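Local coordinates for aminoglycoside phosphotransferase (Streptomyces rimosus subsp. rimosus ATCC 10970, PDB 6FUX), which probably transfers phosphate from a nucleoside triphosphate to streptomycin, as expected of an aminoglycoside-modifying resistance enzyme with the kinase-like fold, at residues F151-Q156 with Y263-P268; G188-P193 with Y219-L224. All coordinates share one frame; numbering follows the deposited sequence.

In the fold
Both contacts lie in the mainly helical part of a kinase-like fold, and both touch the bound streptomycin. Their centres are about 12 Å apart. Along the chain the order is 151-156, 188-193, 219-224, 263-268, so contact 2 falls between the two halves of contact 1. Helices 218-233 and 257-266 pack together and join the contacts: Y263 lies against Y219 and A223, and D267 against L224. Contact 2 is fully buried, about 6 Å from the centre of the chain, and holds the probable catalytic loop. Contact 1 is further out. Together they line the antibiotic pocket, with bound ADP about 8 Å from the D189 side chain.

Contact 1: residues F151-Q156 with Y263-P268; sequences FLPEEQ and YLHLDP. With SRY (streptomycin), chain D.
Q156 NE2 stands over one face of the H265 ring, 3.3 Å above its plane and offset toward the rim. The amide and ring planes are 63° apart, so the two groups do not stack flat. P153 CG approaches the same ring obliquely, 3.8 Å from H265 CD2. The F151 ring has a different neighbour. The N-methyl carbon CI3 of streptomycin sits over the centre of one F151 face, a CH-pi arrangement, while guanidino nitrogen NF1 lies at the ring edge in its plane. The F151 CG is anti to the carbonyl carbon (chi1 -58°), which carries the ring away from P268 and along the antibiotic. Its CB faces P268, with F151 CB 3.9 Å from P268 CB. An alanine in place of F151 would probably leave the N-methyl group without its aromatic platform and free that part of the sugar to shift.

In the kinase-like fold of this family, the aminoglycoside pocket is built on the helical lobe. Here the loop between helices 131-143 and 161-168 packs on residues 263-268. P268 meets F151, L152 and P153. L152 crosses it at about a right angle, and L152 CD2 lies 3.8 Å from P268 CG. A water bridges the two segments, donating to Q156 OE1 and to H265 O. The extended Q156 chain (chi2 -175°) carries the amide out to this water and to the histidine.

The loop backbone also grips the drug: streptomycin O51 donates to F151 O at 2.8 Å. D267 OD2 lies 2.7 Å from streptomycin OG2. W271 NE1 is hydrogen-bonded to the same D267 oxygen.

Contact 2: residues G188-P193 with Y219-L224; sequences GDLCLP and YADLAL. With SRY (streptomycin), chain D.
Loop 188-193 runs past helix 218-233 with L190 nearest D221 and C191 nearest L224, and it bends through an inverse gamma turn centred on L190. The D221 carboxylate holds this loop. G188 N donates to the syn lone pair of D221 OD1 at 2.9 Å, nearly straight at 163°. A water also donates to D221 OD1, at 2.6 Å. The same water donates to A220 O and accepts from L190 N. The other oxygen, OD2, takes bonds from H118 NE2 and H187 N. Four donors thus satisfy the buried group, which probably favours its charged form. L190 crosses D221 at about a right angle, with L190 CD2 3.7 Å from D221 CB.

The run from H187 to N194 fits the HGDxxxxN catalytic-loop motif of this family, whose aspartate is usually taken as the catalytic base. D189 occupies that position and is therefore probably the base. An aspartate bonded to the catalytic-loop backbone recalls the helix F aspartate of protein kinases. The D189 CG is anti to the backbone N (chi1 -172°), which turns the carboxylate to the antibiotic. Streptomycin O33 donates to D189 OD2 at 2.6 Å. The L224 side chain crosses that of D189 at about a right angle: L224 CD1 lies 3.6 Å from D189 OD1, and L224 CB 3.9 Å from C191 SG. Its CD2 reaches the streptomycin methyl CH2.

Contact 1: residues F151-Q156 with Y263-P268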
ATOM      1  N   PHE A 151      13.578  -4.669   2.501  1.00 28.55           N
ATOM      2  CA  PHE A 151      12.413  -4.744   1.641  1.00 26.44           C
ATOM      3  C   PHE A 151      12.616  -5.626   0.413  1.00 26.63           C
ATOM      4  O   PHE A 151      11.634  -5.959  -0.297  1.00 24.71           O
ATOM      5  CB  PHE A 151      11.911  -3.370   1.199  1.00 26.83           C
ATOM      6  CG  PHE A 151      11.527  -2.422   2.285  1.00 25.97           C
ATOM      7  CD1 PHE A 151      11.075  -2.857   3.523  1.00 27.99           C
ATOM      8  CD2 PHE A 151      11.643  -1.056   2.059  1.00 28.67           C
ATOM      9  CE1 PHE A 151      10.665  -1.922   4.482  1.00 27.37           C
ATOM     10  CE2 PHE A 151      11.308  -0.138   3.047  1.00 28.62           C
ATOM     11  CZ  PHE A 151      10.867  -0.582   4.272  1.00 27.60           C
ATOM     12  N   LEU A 152      13.835  -6.040   0.156  1.00 28.77           N
ATOM     13  CA  LEU A 152      14.091  -6.766  -1.033  1.00 29.88           C
ATOM     14  C   LEU A 152      13.751  -8.227  -0.794  1.00 30.74           C
ATOM     15  O   LEU A 152      13.925  -8.751   0.316  1.00 32.25           O
ATOM     16  CB  LEU A 152      15.595  -6.664  -1.297  1.00 29.44           C
ATOM     17  CG  LEU A 152      16.126  -5.322  -1.793  1.00 30.37           C
ATOM     18  CD1 LEU A 152      17.652  -5.285  -1.742  1.00 31.71           C
ATOM     19  CD2 LEU A 152      15.622  -5.000  -3.203  1.00 29.57           C
ATOM     20  N   PRO A 153      13.473  -8.975  -1.892  1.00 31.06           N
ATOM     21  CA  PRO A 153      13.466 -10.435  -1.861  1.00 31.58           C
ATOM     22  C   PRO A 153      14.764 -10.927  -1.208  1.00 35.90           C
ATOM     23  O   PRO A 153      15.836 -10.330  -1.450  1.00 35.05           O
ATOM     24  CB  PRO A 153      13.496 -10.847  -3.323  1.00 33.82           C
ATOM     25  CG  PRO A 153      12.842  -9.686  -4.045  1.00 30.61           C
ATOM     26  CD  PRO A 153      13.214  -8.443  -3.252  1.00 30.35           C
ATOM     27  N   GLU A 154      14.669 -12.003  -0.413  1.00 37.53           N
ATOM     28  CA  GLU A 154      15.796 -12.437   0.407  1.00 40.54           C
ATOM     29  C   GLU A 154      17.033 -12.614  -0.475  1.00 38.16           C
ATOM     30  O   GLU A 154      18.161 -12.323  -0.089  1.00 40.05           O
ATOM     31  CB  GLU A 154      15.397 -13.742   1.095  1.00 45.46           C
ATOM     32  CG  GLU A 154      16.458 -14.334   2.004  1.00 51.57           C
ATOM     33  CD  GLU A 154      16.193 -15.811   2.237  1.00 59.74           C
ATOM     34  OE1 GLU A 154      15.045 -16.255   1.917  1.00 68.69           O
ATOM     35  OE2 GLU A 154      17.126 -16.537   2.701  1.00 69.79           O
ATOM     36  N   GLU A 155      16.849 -13.200  -1.643  1.00 37.93           N
ATOM     37  CA  GLU A 155      17.953 -13.577  -2.472  1.00 35.72           C
ATOM     38  C   GLU A 155      18.629 -12.359  -3.128  1.00 34.68           C
ATOM     39  O   GLU A 155      19.704 -12.512  -3.659  1.00 34.35           O
ATOM     40  CB  GLU A 155      17.507 -14.612  -3.484  1.00 38.95           C
ATOM     41  CG  GLU A 155      16.548 -14.087  -4.550  1.00 39.50           C
ATOM     42  CD  GLU A 155      15.088 -14.028  -4.175  1.00 43.59           C
ATOM     43  OE1 GLU A 155      14.710 -14.131  -2.933  1.00 45.00           O
ATOM     44  OE2 GLU A 155      14.294 -13.782  -5.131  1.00 47.54           O
ATOM     45  N   GLN A 156      18.038 -11.165  -3.037  1.00 32.46           N
ATOM     46  CA  GLN A 156      18.584  -9.910  -3.593  1.00 31.71           C
ATOM     47  C   GLN A 156      19.265  -9.025  -2.529  1.00 33.08           C
ATOM     48  O   GLN A 156      19.897  -8.010  -2.880  1.00 31.62           O
ATOM     49  CB  GLN A 156      17.463  -9.091  -4.221  1.00 30.30           C
ATOM     50  CG  GLN A 156      16.989  -9.772  -5.488  1.00 30.14           C
ATOM     51  CD  GLN A 156      15.964  -8.956  -6.241  1.00 29.80           C
ATOM     52  OE1 GLN A 156      15.551  -7.911  -5.808  1.00 28.31           O
ATOM     53  NE2 GLN A 156      15.615  -9.470  -7.409  1.00 33.54           N
ATOM     54  N   TYR A 263       6.983  -6.366 -11.043  1.00 21.66           N
ATOM     55  CA  TYR A 263       6.395  -5.483 -10.002  1.00 20.66           C
ATOM     56  C   TYR A 263       6.943  -5.805  -8.606  1.00 23.83           C
ATOM     57  O   TYR A 263       7.209  -4.847  -7.816  1.00 23.14           O
ATOM     58  CB  TYR A 263       4.862  -5.412 -10.110  1.00 22.01           C
ATOM     59  CG  TYR A 263       4.480  -4.496 -11.228  1.00 21.66           C
ATOM     60  CD1 TYR A 263       4.717  -3.138 -11.140  1.00 23.10           C
ATOM     61  CD2 TYR A 263       4.070  -5.003 -12.468  1.00 23.43           C
ATOM     62  CE1 TYR A 263       4.466  -2.283 -12.198  1.00 24.84           C
ATOM     63  CE2 TYR A 263       3.812  -4.170 -13.544  1.00 22.86           C
ATOM     64  CZ  TYR A 263       3.986  -2.810 -13.401  1.00 23.56           C
ATOM     65  OH  TYR A 263       3.761  -1.999 -14.472  1.00 22.76           O
ATOM     66  N   LEU A 264       7.144  -7.104  -8.309  1.00 22.34           N
ATOM     67  CA  LEU A 264       7.672  -7.478  -7.010  1.00 24.40           C
ATOM     68  C   LEU A 264       9.072  -6.898  -6.879  1.00 24.13           C
ATOM     69  O   LEU A 264       9.490  -6.506  -5.758  1.00 25.51           O
ATOM     70  CB  LEU A 264       7.658  -8.992  -6.820  1.00 23.86           C
ATOM     71  CG  LEU A 264       8.202  -9.487  -5.480  1.00 25.42           C
ATOM     72  CD1 LEU A 264       7.317  -8.975  -4.359  1.00 25.26           C
ATOM     73  CD2 LEU A 264       8.230 -10.968  -5.465  1.00 25.88           C
ATOM     74  N   HIS A 265       9.866  -6.963  -7.958  1.00 22.62           N
ATOM     75  CA  HIS A 265      11.298  -6.578  -7.899  1.00 23.33           C
ATOM     76  C   HIS A 265      11.465  -5.056  -7.968  1.00 24.08           C
ATOM     77  O   HIS A 265      12.395  -4.518  -7.394  1.00 24.29           O
ATOM     78  CB  HIS A 265      12.094  -7.325  -8.957  1.00 23.86           C
ATOM     79  CG  HIS A 265      12.232  -8.764  -8.658  1.00 24.96           C
ATOM     80  ND1 HIS A 265      12.988  -9.543  -9.480  1.00 26.76           N
ATOM     81  CD2 HIS A 265      11.781  -9.557  -7.653  1.00 25.68           C
ATOM     82  CE1 HIS A 265      13.028 -10.777  -8.984  1.00 28.21           C
ATOM     83  NE2 HIS A 265      12.229 -10.809  -7.909  1.00 26.98           N
ATOM     84  N   LEU A 266      10.512  -4.332  -8.548  1.00 22.65           N
ATOM     85  CA  LEU A 266      10.612  -2.889  -8.633  1.00 23.79           C
ATOM     86  C   LEU A 266      10.226  -2.249  -7.309  1.00 24.24           C
ATOM     87  O   LEU A 266      10.881  -1.353  -6.897  1.00 25.69           O
ATOM     88  CB  LEU A 266       9.687  -2.368  -9.733  1.00 23.61           C
ATOM     89  CG  LEU A 266       9.573  -0.859  -9.881  1.00 25.61           C
ATOM     90  CD1 LEU A 266      10.943  -0.228 -10.150  1.00 28.16           C
ATOM     91  CD2 LEU A 266       8.594  -0.575 -11.023  1.00 28.79           C
ATOM     92  N   ASP A 267       9.175  -2.753  -6.671  1.00 22.96           N
ATOM     93  CA  ASP A 267       8.584  -2.036  -5.555  1.00 21.75           C
ATOM     94  C   ASP A 267       9.613  -1.662  -4.478  1.00 23.09           C
ATOM     95  O   ASP A 267       9.619  -0.515  -4.036  1.00 25.33           O
ATOM     96  CB  ASP A 267       7.480  -2.868  -4.926  1.00 23.21           C
ATOM     97  CG  ASP A 267       6.650  -2.066  -3.945  1.00 24.12           C
ATOM     98  OD1 ASP A 267       5.692  -1.356  -4.408  1.00 29.86           O
ATOM     99  OD2 ASP A 267       6.985  -2.143  -2.707  1.00 26.14           O
ATOM    100  N   PRO A 268      10.412  -2.598  -3.988  1.00 23.27           N
ATOM    101  CA  PRO A 268      11.354  -2.192  -2.938  1.00 24.45           C
ATOM    102  C   PRO A 268      12.257  -0.999  -3.322  1.00 24.87           C
ATOM    103  O   PRO A 268      12.786  -0.287  -2.393  1.00 25.86           O
ATOM    104  CB  PRO A 268      12.145  -3.442  -2.693  1.00 25.72           C
ATOM    105  CG  PRO A 268      11.920  -4.333  -3.845  1.00 25.33           C
ATOM    106  CD  PRO A 268      10.574  -3.992  -4.402  1.00 24.63           C
TER
HETATM  107  C11 SRY D 303      10.494 -10.402   3.753  1.00 51.05           C
HETATM  108  N11 SRY D 303      11.411 -11.446   3.875  1.00 56.10           N
HETATM  109  CA1 SRY D 303      12.248 -11.882   4.822  1.00 58.34           C
HETATM  110  NB1 SRY D 303      12.976 -12.972   4.445  1.00 63.09           N
HETATM  111  NC1 SRY D 303      12.360 -11.333   5.982  1.00 58.10           N
HETATM  112  C21 SRY D 303      10.135  -9.271   4.765  1.00 48.03           C
HETATM  113  O21 SRY D 303      10.907  -9.120   5.933  1.00 50.40           O
HETATM  114  C31 SRY D 303       9.703  -7.963   4.202  1.00 44.45           C
HETATM  115  N31 SRY D 303       9.049  -6.974   5.015  1.00 44.31           N
HETATM  116  CD1 SRY D 303       9.499  -5.960   5.747  1.00 46.65           C
HETATM  117  NE1 SRY D 303       8.644  -5.213   6.395  1.00 49.92           N
HETATM  118  NF1 SRY D 303      10.689  -5.631   5.883  1.00 49.37           N
HETATM  119  C41 SRY D 303       9.268  -8.009   2.792  1.00 42.20           C
HETATM  120  O41 SRY D 303       9.180  -6.670   2.332  1.00 36.53           O
HETATM  121  C51 SRY D 303       9.884  -8.986   1.738  1.00 45.87           C
HETATM  122  O51 SRY D 303      10.457  -8.368   0.484  1.00 45.09           O
HETATM  123  C61 SRY D 303      10.624 -10.214   2.229  1.00 52.73           C
HETATM  124  O61 SRY D 303      11.961 -10.474   1.666  1.00 58.33           O
HETATM  125  C12 SRY D 303       7.806  -6.146   2.204  1.00 33.80           C
HETATM  126  C22 SRY D 303       7.799  -4.894   1.476  1.00 32.15           C
HETATM  127  C32 SRY D 303       7.531  -5.294   0.006  1.00 31.57           C
HETATM  128  O32 SRY D 303       6.224  -4.790  -0.426  1.00 30.00           O
HETATM  129  CG2 SRY D 303       8.674  -4.773  -0.899  1.00 32.12           C
HETATM  130  OG2 SRY D 303       8.663  -3.524  -1.078  0.50 30.76           O
HETATM  131  C42 SRY D 303       7.414  -6.813   0.150  1.00 33.38           C
HETATM  132  CH2 SRY D 303       6.287  -7.368  -0.741  1.00 34.28           C
HETATM  133  O42 SRY D 303       7.083  -7.144   1.495  1.00 34.07           O
HETATM  134  O13 SRY D 303       6.903  -3.849   1.844  1.00 32.07           O
HETATM  135  C13 SRY D 303       7.075  -3.283   3.136  1.00 33.00           C
HETATM  136  C23 SRY D 303       6.439  -1.897   3.085  1.00 33.44           C
HETATM  137  N23 SRY D 303       6.772  -1.001   1.974  1.00 34.30           N
HETATM  138  CI3 SRY D 303       8.244  -0.869   1.740  1.00 36.28           C
HETATM  139  C33 SRY D 303       4.942  -2.026   3.396  1.00 32.82           C
HETATM  140  O33 SRY D 303       4.278  -0.900   3.273  1.00 32.38           O
HETATM  141  C43 SRY D 303       4.535  -3.098   4.437  1.00 34.43           C
HETATM  142  O43 SRY D 303       3.089  -3.341   4.420  1.00 34.09           O
HETATM  143  C53 SRY D 303       5.355  -4.231   4.478  1.00 35.62           C
HETATM  144  O53 SRY D 303       6.704  -4.206   4.087  1.00 35.46           O
HETATM  145  C63 SRY D 303       4.998  -5.340   5.440  1.00 37.81           C
HETATM  146  O63 SRY D 303       6.052  -6.211   5.596  1.00 42.50           O
HETATM  147  O   HOH W   1      14.934  -5.703  -7.477  1.00 27.35           O

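Contact 2: residues G188-P193 with Y219-L224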
ATOM      1  N   GLY A 188      -2.061   0.504  -4.319  1.00 19.72           N
ATOM      2  CA  GLY A 188      -0.717   1.070  -4.539  1.00 19.36           C
ATOM      3  C   GLY A 188       0.345   0.552  -3.588  1.00 19.74           C
ATOM      4  O   GLY A 188       1.572   0.769  -3.831  1.00 22.63           O
ATOM      5  N   ASP A 189      -0.097  -0.079  -2.487  1.00 19.40           N
ATOM      6  CA  ASP A 189       0.799  -0.781  -1.573  1.00 21.75           C
ATOM      7  C   ASP A 189       0.011  -1.912  -0.934  1.00 21.58           C
ATOM      8  O   ASP A 189      -0.243  -1.948   0.233  1.00 21.29           O
ATOM      9  CB  ASP A 189       1.331   0.136  -0.490  1.00 24.06           C
ATOM     10  CG  ASP A 189       2.402  -0.537   0.348  1.00 24.38           C
ATOM     11  OD1 ASP A 189       3.018  -1.589  -0.085  1.00 25.74           O
ATOM     12  OD2 ASP A 189       2.552  -0.044   1.518  1.00 23.57           O
ATOM     13  N   LEU A 190      -0.380  -2.883  -1.774  1.00 20.38           N
ATOM     14  CA  LEU A 190      -1.373  -3.911  -1.371  1.00 20.72           C
ATOM     15  C   LEU A 190      -0.672  -5.095  -0.656  1.00 21.27           C
ATOM     16  O   LEU A 190      -0.803  -6.262  -1.050  1.00 25.22           O
ATOM     17  CB  LEU A 190      -2.222  -4.336  -2.548  1.00 20.76           C
ATOM     18  CG  LEU A 190      -3.461  -5.139  -2.180  1.00 21.53           C
ATOM     19  CD1 LEU A 190      -4.460  -4.300  -1.383  1.00 20.46           C
ATOM     20  CD2 LEU A 190      -4.148  -5.712  -3.407  1.00 23.70           C
ATOM     21  N   CYS A 191       0.120  -4.800   0.360  1.00 23.29           N
ATOM     22  CA  CYS A 191       0.661  -5.767   1.265  1.00 22.87           C
ATOM     23  C   CYS A 191      -0.405  -6.105   2.296  1.00 23.31           C
ATOM     24  O   CYS A 191      -1.170  -5.253   2.669  1.00 22.75           O
ATOM     25  CB  CYS A 191       1.906  -5.165   1.948  1.00 23.34           C
ATOM     26  SG  CYS A 191       3.304  -4.960   0.819  1.00 25.07           S
ATOM     27  N   LEU A 192      -0.376  -7.310   2.845  1.00 24.17           N
ATOM     28  CA  LEU A 192      -1.397  -7.743   3.826  1.00 23.49           C
ATOM     29  C   LEU A 192      -1.636  -6.773   4.980  1.00 23.33           C
ATOM     30  O   LEU A 192      -2.771  -6.732   5.424  1.00 22.17           O
ATOM     31  CB  LEU A 192      -1.097  -9.130   4.372  1.00 24.64           C
ATOM     32  CG  LEU A 192      -1.248 -10.279   3.347  1.00 26.71           C
ATOM     33  CD1 LEU A 192      -1.185 -11.608   4.049  1.00 29.65           C
ATOM     34  CD2 LEU A 192      -2.587 -10.127   2.608  1.00 25.74           C
ATOM     35  N   PRO A 193      -0.657  -6.072   5.585  1.00 22.07           N
ATOM     36  CA  PRO A 193      -0.987  -5.178   6.677  1.00 22.16           C
ATOM     37  C   PRO A 193      -1.932  -4.051   6.302  1.00 20.89           C
ATOM     38  O   PRO A 193      -2.522  -3.507   7.235  1.00 21.81           O
ATOM     39  CB  PRO A 193       0.311  -4.514   7.084  1.00 22.98           C
ATOM     40  CG  PRO A 193       1.381  -5.532   6.596  1.00 23.74           C
ATOM     41  CD  PRO A 193       0.795  -6.106   5.345  1.00 22.57           C
ATOM     42  N   TYR A 219      -0.959  -5.867 -11.618  1.00 20.11           N
ATOM     43  CA  TYR A 219       0.148  -6.534 -10.928  1.00 22.27           C
ATOM     44  C   TYR A 219       0.944  -5.618  -9.989  1.00 21.99           C
ATOM     45  O   TYR A 219       1.717  -6.234  -9.122  1.00 22.02           O
ATOM     46  CB  TYR A 219       1.067  -7.275 -11.872  1.00 25.42           C
ATOM     47  CG  TYR A 219       0.410  -8.491 -12.470  1.00 25.28           C
ATOM     48  CD1 TYR A 219       0.326  -9.654 -11.751  1.00 27.41           C
ATOM     49  CD2 TYR A 219      -0.234  -8.383 -13.680  1.00 27.96           C
ATOM     50  CE1 TYR A 219      -0.330 -10.757 -12.274  1.00 32.27           C
ATOM     51  CE2 TYR A 219      -0.868  -9.475 -14.227  1.00 29.90           C
ATOM     52  CZ  TYR A 219      -0.905 -10.650 -13.520  1.00 30.09           C
ATOM     53  OH  TYR A 219      -1.529 -11.694 -14.131  1.00 38.25           O
ATOM     54  N   ALA A 220       0.814  -4.262 -10.078  1.00 20.87           N
ATOM     55  CA  ALA A 220       1.481  -3.424  -9.050  1.00 22.43           C
ATOM     56  C   ALA A 220       0.900  -3.809  -7.675  1.00 22.04           C
ATOM     57  O   ALA A 220       1.621  -3.771  -6.633  1.00 22.06           O
ATOM     58  CB  ALA A 220       1.321  -1.965  -9.276  1.00 22.40           C
ATOM     59  N   ASP A 221      -0.402  -4.056  -7.616  1.00 21.18           N
ATOM     60  CA  ASP A 221      -1.132  -4.591  -6.412  1.00 21.87           C
ATOM     61  C   ASP A 221      -0.945  -6.138  -6.213  1.00 21.13           C
ATOM     62  O   ASP A 221      -0.543  -6.601  -5.126  1.00 21.04           O
ATOM     63  CB  ASP A 221      -2.611  -4.271  -6.503  1.00 21.39           C
ATOM     64  CG  ASP A 221      -2.984  -2.902  -5.967  1.00 21.57           C
ATOM     65  OD1 ASP A 221      -2.028  -2.140  -5.566  1.00 21.53           O
ATOM     66  OD2 ASP A 221      -4.219  -2.614  -6.107  1.00 20.61           O
ATOM     67  N   LEU A 222      -1.229  -6.981  -7.195  1.00 19.93           N
ATOM     68  CA  LEU A 222      -1.260  -8.426  -6.979  1.00 21.58           C
ATOM     69  C   LEU A 222       0.130  -8.961  -6.560  1.00 21.76           C
ATOM     70  O   LEU A 222       0.174  -9.902  -5.785  1.00 22.17           O
ATOM     71  CB  LEU A 222      -1.756  -9.138  -8.236  1.00 23.36           C
ATOM     72  CG  LEU A 222      -3.173  -8.729  -8.644  1.00 25.65           C
ATOM     73  CD1 LEU A 222      -3.641  -9.516  -9.873  1.00 29.60           C
ATOM     74  CD2 LEU A 222      -4.165  -8.896  -7.532  1.00 30.35           C
ATOM     75  N   ALA A 223       1.222  -8.428  -7.158  1.00 21.06           N
ATOM     76  CA  ALA A 223       2.590  -8.874  -6.765  1.00 21.32           C
ATOM     77  C   ALA A 223       2.792  -8.786  -5.237  1.00 22.36           C
ATOM     78  O   ALA A 223       3.388  -9.725  -4.655  1.00 23.15           O
ATOM     79  CB  ALA A 223       3.637  -8.067  -7.551  1.00 21.14           C
ATOM     80  N   LEU A 224       2.370  -7.665  -4.660  1.00 20.25           N
ATOM     81  CA  LEU A 224       2.593  -7.406  -3.208  1.00 21.34           C
ATOM     82  C   LEU A 224       1.672  -8.287  -2.388  1.00 19.79           C
ATOM     83  O   LEU A 224       2.072  -8.829  -1.377  1.00 19.90           O
ATOM     84  CB  LEU A 224       2.457  -5.938  -2.875  1.00 21.03           C
ATOM     85  CG  LEU A 224       3.379  -5.008  -3.650  1.00 22.25           C
ATOM     86  CD1 LEU A 224       3.370  -3.674  -3.014  1.00 22.18           C
ATOM     87  CD2 LEU A 224       4.808  -5.489  -3.860  1.00 25.96           C
TER
HETATM   88  C11 SRY D 303      10.494 -10.402   3.753  1.00 51.05           C
HETATM   89  N11 SRY D 303      11.411 -11.446   3.875  1.00 56.10           N
HETATM   90  CA1 SRY D 303      12.248 -11.882   4.822  1.00 58.34           C
HETATM   91  NB1 SRY D 303      12.976 -12.972   4.445  1.00 63.09           N
HETATM   92  NC1 SRY D 303      12.360 -11.333   5.982  1.00 58.10           N
HETATM   93  C21 SRY D 303      10.135  -9.271   4.765  1.00 48.03           C
HETATM   94  O21 SRY D 303      10.907  -9.120   5.933  1.00 50.40           O
HETATM   95  C31 SRY D 303       9.703  -7.963   4.202  1.00 44.45           C
HETATM   96  N31 SRY D 303       9.049  -6.974   5.015  1.00 44.31           N
HETATM   97  CD1 SRY D 303       9.499  -5.960   5.747  1.00 46.65           C
HETATM   98  NE1 SRY D 303       8.644  -5.213   6.395  1.00 49.92           N
HETATM   99  NF1 SRY D 303      10.689  -5.631   5.883  1.00 49.37           N
HETATM  100  C41 SRY D 303       9.268  -8.009   2.792  1.00 42.20           C
HETATM  101  O41 SRY D 303       9.180  -6.670   2.332  1.00 36.53           O
HETATM  102  C51 SRY D 303       9.884  -8.986   1.738  1.00 45.87           C
HETATM  103  O51 SRY D 303      10.457  -8.368   0.484  1.00 45.09           O
HETATM  104  C61 SRY D 303      10.624 -10.214   2.229  1.00 52.73           C
HETATM  105  O61 SRY D 303      11.961 -10.474   1.666  1.00 58.33           O
HETATM  106  C12 SRY D 303       7.806  -6.146   2.204  1.00 33.80           C
HETATM  107  C22 SRY D 303       7.799  -4.894   1.476  1.00 32.15           C
HETATM  108  C32 SRY D 303       7.531  -5.294   0.006  1.00 31.57           C
HETATM  109  O32 SRY D 303       6.224  -4.790  -0.426  1.00 30.00           O
HETATM  110  CG2 SRY D 303       8.674  -4.773  -0.899  1.00 32.12           C
HETATM  111  OG2 SRY D 303       8.663  -3.524  -1.078  0.50 30.76           O
HETATM  112  C42 SRY D 303       7.414  -6.813   0.150  1.00 33.38           C
HETATM  113  CH2 SRY D 303       6.287  -7.368  -0.741  1.00 34.28           C
HETATM  114  O42 SRY D 303       7.083  -7.144   1.495  1.00 34.07           O
HETATM  115  O13 SRY D 303       6.903  -3.849   1.844  1.00 32.07           O
HETATM  116  C13 SRY D 303       7.075  -3.283   3.136  1.00 33.00           C
HETATM  117  C23 SRY D 303       6.439  -1.897   3.085  1.00 33.44           C
HETATM  118  N23 SRY D 303       6.772  -1.001   1.974  1.00 34.30           N
HETATM  119  CI3 SRY D 303       8.244  -0.869   1.740  1.00 36.28           C
HETATM  120  C33 SRY D 303       4.942  -2.026   3.396  1.00 32.82           C
HETATM  121  O33 SRY D 303       4.278  -0.900   3.273  1.00 32.38           O
HETATM  122  C43 SRY D 303       4.535  -3.098   4.437  1.00 34.43           C
HETATM  123  O43 SRY D 303       3.089  -3.341   4.420  1.00 34.09           O
HETATM  124  C53 SRY D 303       5.355  -4.231   4.478  1.00 35.62           C
HETATM  125  O53 SRY D 303       6.704  -4.206   4.087  1.00 35.46           O
HETATM  126  C63 SRY D 303       4.998  -5.340   5.440  1.00 37.81           C
HETATM  127  O63 SRY D 303       6.052  -6.211   5.596  1.00 42.50           O
HETATM  128  O   HOH W   2       0.353  -2.333  -4.582  1.00 21.56           O